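PDB 4ZXH: Abbfa_003403 from Acinetobacter baumannii, which is a four-domain nonribosomal peptide synthetase, with condensation, adenylation, carrier and thioesterase domains, that probably selects an amino acid, joins it to an acyl partner and releases the product. Local coordinates for residues A[696-706]-A[720-729]. Numbering follows the deposited sequence.
Sequences SQDGIQLVDYL and TWKMLLDSEW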
loop_
_atom_site.group_PDB
_atom_site.type_symbol
_atom_site.label_atom_id
_atom_site.label_comp_id
_atom_site.label_asym_id
_atom_site.label_seq_id
_atom_site.Cartn_x
_atom_site.Cartn_y
_atom_site.Cartn_z
ATOM N N SER A 696 -16.747 -29.675 -19.480
ATOM C CA SER A 696 -16.763 -28.538 -18.548
ATOM C C SER A 696 -15.408 -28.250 -17.911
ATOM O O SER A 696 -15.260 -27.275 -17.173
ATOM C CB SER A 696 -17.801 -28.765 -17.445
ATOM O OG SER A 696 -17.546 -29.963 -16.733
ATOM N N GLN A 697 -14.422 -29.095 -18.187
ATOM C CA GLN A 697 -13.087 -28.894 -17.642
ATOM C C GLN A 697 -12.093 -28.522 -18.738
ATOM O O GLN A 697 -10.885 -28.454 -18.511
ATOM C CB GLN A 697 -12.632 -30.145 -16.906
ATOM C CG GLN A 697 -13.488 -30.447 -15.695
ATOM C CD GLN A 697 -12.976 -31.628 -14.910
ATOM O OE1 GLN A 697 -12.152 -32.403 -15.409
ATOM N NE2 GLN A 697 -13.466 -31.784 -13.674
ATOM N N ASP A 698 -12.618 -28.284 -19.932
ATOM C CA ASP A 698 -11.810 -27.846 -21.052
ATOM C C ASP A 698 -12.442 -26.580 -21.644
ATOM O O ASP A 698 -13.555 -26.618 -22.172
ATOM C CB ASP A 698 -11.697 -28.962 -22.092
ATOM C CG ASP A 698 -10.610 -28.704 -23.107
ATOM O OD1 ASP A 698 -10.100 -27.559 -23.162
ATOM O OD2 ASP A 698 -10.257 -29.652 -23.845
ATOM N N GLY A 699 -11.738 -25.459 -21.534
ATOM C CA GLY A 699 -12.266 -24.180 -21.977
ATOM C C GLY A 699 -12.733 -24.147 -23.423
ATOM O O GLY A 699 -13.840 -23.688 -23.717
ATOM N N ILE A 700 -11.893 -24.638 -24.330
ATOM C CA ILE A 700 -12.218 -24.632 -25.751
ATOM C C ILE A 700 -13.378 -25.574 -26.034
ATOM O O ILE A 700 -14.251 -25.294 -26.861
ATOM C CB ILE A 700 -10.999 -25.027 -26.603
ATOM C CG1 ILE A 700 -9.853 -24.037 -26.356
ATOM C CG2 ILE A 700 -11.372 -25.079 -28.082
ATOM C CD1 ILE A 700 -8.561 -24.379 -27.077
ATOM N N GLN A 701 -13.405 -26.688 -25.324
ATOM C CA GLN A 701 -14.485 -27.630 -25.505
ATOM C C GLN A 701 -15.805 -27.069 -24.951
ATOM O O GLN A 701 -16.881 -27.385 -25.470
ATOM C CB GLN A 701 -14.129 -28.953 -24.845
ATOM C CG GLN A 701 -14.655 -30.165 -25.594
ATOM C CD GLN A 701 -13.960 -31.430 -25.159
ATOM O OE1 GLN A 701 -12.819 -31.386 -24.685
ATOM N NE2 GLN A 701 -14.645 -32.567 -25.292
ATOM N N LEU A 702 -15.719 -26.223 -23.920
ATOM C CA LEU A 702 -16.911 -25.594 -23.340
ATOM C C LEU A 702 -17.378 -24.402 -24.174
ATOM O O LEU A 702 -18.575 -24.149 -24.269
ATOM C CB LEU A 702 -16.660 -25.152 -21.895
ATOM C CG LEU A 702 -17.857 -24.561 -21.139
ATOM C CD1 LEU A 702 -19.041 -25.528 -21.127
ATOM C CD2 LEU A 702 -17.479 -24.202 -19.721
ATOM N N VAL A 703 -16.444 -23.672 -24.777
ATOM C CA VAL A 703 -16.816 -22.619 -25.718
ATOM C C VAL A 703 -17.617 -23.209 -26.878
ATOM O O VAL A 703 -18.592 -22.612 -27.332
ATOM C CB VAL A 703 -15.590 -21.876 -26.277
ATOM C CG1 VAL A 703 -16.011 -20.925 -27.380
ATOM C CG2 VAL A 703 -14.884 -21.103 -25.176
ATOM N N ASP A 704 -17.222 -24.392 -27.338
ATOM C CA ASP A 704 -17.882 -25.013 -28.483
ATOM C C ASP A 704 -19.255 -25.562 -28.117
ATOM O O ASP A 704 -20.200 -25.451 -28.904
ATOM C CB ASP A 704 -17.020 -26.132 -29.075
ATOM C CG ASP A 704 -15.819 -25.606 -29.847
ATOM O OD1 ASP A 704 -15.760 -24.386 -30.144
ATOM O OD2 ASP A 704 -14.930 -26.425 -30.168
ATOM N N TYR A 705 -19.364 -26.156 -26.932
ATOM C CA TYR A 705 -20.636 -26.714 -26.494
ATOM C C TYR A 705 -21.635 -25.577 -26.289
ATOM O O TYR A 705 -22.833 -25.756 -26.503
ATOM C CB TYR A 705 -20.476 -27.528 -25.203
ATOM C CG TYR A 705 -21.628 -28.482 -24.917
ATOM C CD1 TYR A 705 -21.503 -29.850 -25.158
ATOM C CD2 TYR A 705 -22.847 -28.012 -24.424
ATOM C CE1 TYR A 705 -22.556 -30.725 -24.904
ATOM C CE2 TYR A 705 -23.907 -28.876 -24.174
ATOM C CZ TYR A 705 -23.755 -30.233 -24.413
ATOM O OH TYR A 705 -24.801 -31.100 -24.160
ATOM N N LEU A 706 -21.136 -24.407 -25.889
ATOM C CA LEU A 706 -21.990 -23.246 -25.631
ATOM C C LEU A 706 -22.541 -22.631 -26.911
ATOM O O LEU A 706 -23.755 -22.461 -27.034
ATOM C CB LEU A 706 -21.230 -22.178 -24.841
ATOM C CG LEU A 706 -21.105 -22.329 -23.322
ATOM C CD1 LEU A 706 -20.108 -21.316 -22.787
ATOM C CD2 LEU A 706 -22.443 -22.162 -22.628
ATOM N N THR A 720 -14.336 -21.688 -13.124
ATOM C CA THR A 720 -14.867 -22.012 -14.442
ATOM C C THR A 720 -14.969 -20.756 -15.306
ATOM O O THR A 720 -14.607 -20.778 -16.484
ATOM C CB THR A 720 -16.252 -22.675 -14.357
ATOM O OG1 THR A 720 -16.251 -23.692 -13.348
ATOM C CG2 THR A 720 -16.619 -23.301 -15.676
ATOM N N TRP A 721 -15.455 -19.659 -14.727
ATOM C CA TRP A 721 -15.601 -18.415 -15.493
ATOM C C TRP A 721 -14.253 -17.922 -15.986
ATOM O O TRP A 721 -14.137 -17.497 -17.137
ATOM C CB TRP A 721 -16.283 -17.322 -14.673
ATOM C CG TRP A 721 -17.745 -17.567 -14.421
ATOM C CD1 TRP A 721 -18.335 -17.811 -13.215
ATOM C CD2 TRP A 721 -18.801 -17.599 -15.394
ATOM N NE1 TRP A 721 -19.695 -17.992 -13.373
ATOM C CE2 TRP A 721 -20.008 -17.872 -14.707
ATOM C CE3 TRP A 721 -18.848 -17.433 -16.784
ATOM C CZ2 TRP A 721 -21.236 -17.980 -15.347
ATOM C CZ3 TRP A 721 -20.064 -17.536 -17.422
ATOM C CH2 TRP A 721 -21.245 -17.804 -16.706
ATOM N N LYS A 722 -13.238 -17.987 -15.119
ATOM C CA LYS A 722 -11.863 -17.665 -15.516
ATOM C C LYS A 722 -11.444 -18.553 -16.678
ATOM O O LYS A 722 -10.903 -18.060 -17.667
ATOM C CB LYS A 722 -10.875 -17.825 -14.344
ATOM C CG LYS A 722 -10.973 -16.741 -13.270
ATOM C CD LYS A 722 -10.274 -17.153 -11.971
ATOM C CE LYS A 722 -10.595 -16.186 -10.815
ATOM N NZ LYS A 722 -10.137 -16.724 -9.486
ATOM N N MET A 723 -11.710 -19.856 -16.567
ATOM C CA MET A 723 -11.316 -20.818 -17.608
ATOM C C MET A 723 -11.900 -20.433 -18.976
ATOM O O MET A 723 -11.208 -20.455 -20.005
ATOM C CB MET A 723 -11.753 -22.236 -17.228
ATOM C CG MET A 723 -11.324 -23.299 -18.230
ATOM S SD MET A 723 -11.937 -24.962 -17.863
ATOM C CE MET A 723 -13.655 -24.811 -18.341
ATOM N N LEU A 724 -13.171 -20.050 -18.955
ATOM C CA LEU A 724 -13.899 -19.615 -20.140
ATOM C C LEU A 724 -13.311 -18.351 -20.769
ATOM O O LEU A 724 -13.061 -18.310 -21.971
ATOM C CB LEU A 724 -15.357 -19.388 -19.761
ATOM C CG LEU A 724 -16.470 -19.688 -20.753
ATOM C CD1 LEU A 724 -16.309 -21.066 -21.369
ATOM C CD2 LEU A 724 -17.769 -19.610 -19.996
ATOM N N LEU A 725 -13.076 -17.321 -19.963
ATOM C CA LEU A 725 -12.547 -16.064 -20.495
ATOM C C LEU A 725 -11.129 -16.231 -21.012
ATOM O O LEU A 725 -10.724 -15.555 -21.954
ATOM C CB LEU A 725 -12.587 -14.960 -19.436
ATOM C CG LEU A 725 -13.988 -14.685 -18.881
ATOM C CD1 LEU A 725 -13.953 -13.647 -17.784
ATOM C CD2 LEU A 725 -14.965 -14.285 -19.987
ATOM N N ASP A 726 -10.377 -17.138 -20.401
ATOM C CA ASP A 726 -8.997 -17.366 -20.809
ATOM C C ASP A 726 -8.934 -18.288 -22.025
ATOM O O ASP A 726 -7.845 -18.636 -22.487
ATOM C CB ASP A 726 -8.179 -17.950 -19.652
ATOM N N SER A 727 -10.099 -18.671 -22.545
ATOM C CA SER A 727 -10.167 -19.539 -23.724
ATOM C C SER A 727 -10.798 -18.838 -24.924
ATOM O O SER A 727 -11.412 -19.493 -25.773
ATOM C CB SER A 727 -10.952 -20.823 -23.416
ATOM O OG SER A 727 -10.267 -21.657 -22.492
ATOM N N GLU A 728 -10.632 -17.516 -24.986
ATOM C CA GLU A 728 -11.149 -16.686 -26.079
ATOM C C GLU A 728 -12.643 -16.945 -26.345
ATOM O O GLU A 728 -13.045 -17.256 -27.468
ATOM C CB GLU A 728 -10.322 -16.910 -27.351
ATOM N N TRP A 729 -13.453 -16.821 -25.296
ATOM C CA TRP A 729 -14.900 -17.000 -25.390
ATOM C C TRP A 729 -15.561 -15.737 -25.913
ATOM O O TRP A 729 -15.285 -14.642 -25.427
ATOM C CB TRP A 729 -15.484 -17.372 -24.025
ATOM C CG TRP A 729 -16.984 -17.524 -24.002
ATOM C CD1 TRP A 729 -17.755 -18.220 -24.893
ATOM C CD2 TRP A 729 -17.885 -16.999 -23.023
ATOM N NE1 TRP A 729 -19.083 -18.146 -24.538
ATOM C CE2 TRP A 729 -19.192 -17.405 -23.392
ATOM C CE3 TRP A 729 -17.720 -16.219 -21.873
ATOM C CZ2 TRP A 729 -20.325 -17.058 -22.656
ATOM C CZ3 TRP A 729 -18.845 -15.876 -21.139
ATOM C CH2 TRP A 729 -20.134 -16.297 -21.536
#
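The indole of Trp729 meets helix 699-706 through the side chains of Val703 and Leu706. Val703 CG1 lies near the ring plane at the pyrrole edge, 4.1 Å from Trp729 CD1, while its other methyl, CG2, rests against Trp729 CB. Leu706 CD1 approaches the ring obliquely, 3.8 Å from Trp729 NE1. One face of the indole carries Leu724 CD2, offset toward the rim, and Leu725 CD2 lies in plane at another edge; both leucines come from the tryptophan's own segment.

Leu724 is a knob in a hole formed by Gly699, Leu702, Val703 and Leu706, and its two methyls divide the work. Leu724 CD1 sits 3.7 Å from Leu702 CD2, the two side chains crossing at about a right angle, whereas Leu724 CD2 meets Leu706 CD1 tip to tip at 4.0 Å.

Toward the start of helix 699-706 the contact passes to backbone. Met723 extends with CG trans to the main-chain nitrogen (chi1 -177°), then bends at its last torsion to lay its thioether along the turn before the helix: Met723 SD is 3.7 Å from Gln697 C, and Met723 CE reaches Leu702 CD2. Beside it, Ser727 OG donates a hydrogen bond to Met723 O (2.9 Å; C=O...OG angle 153°), tilted from the carbonyl plane. Turned back onto its own segment, the hydroxyl lies against Gly699 CA, where the absence of a side chain accommodates it.

Leu702 and Leu706 also pack on Leu664 of strand 662-665, and Trp729 on Leu735 of strand 735-740. The axes of helices 699-706 and 720-725 cross at -85°, 9.1 Å apart at closest approach. Helix 699-709 links parallel strands 687-690 and 713-716, and helix 718-725 links 713-716 to 735-740; the contact thus joins successive beta-alpha-beta crossover helices in the large N-terminal subdomain characteristic of ANL adenylating enzymes.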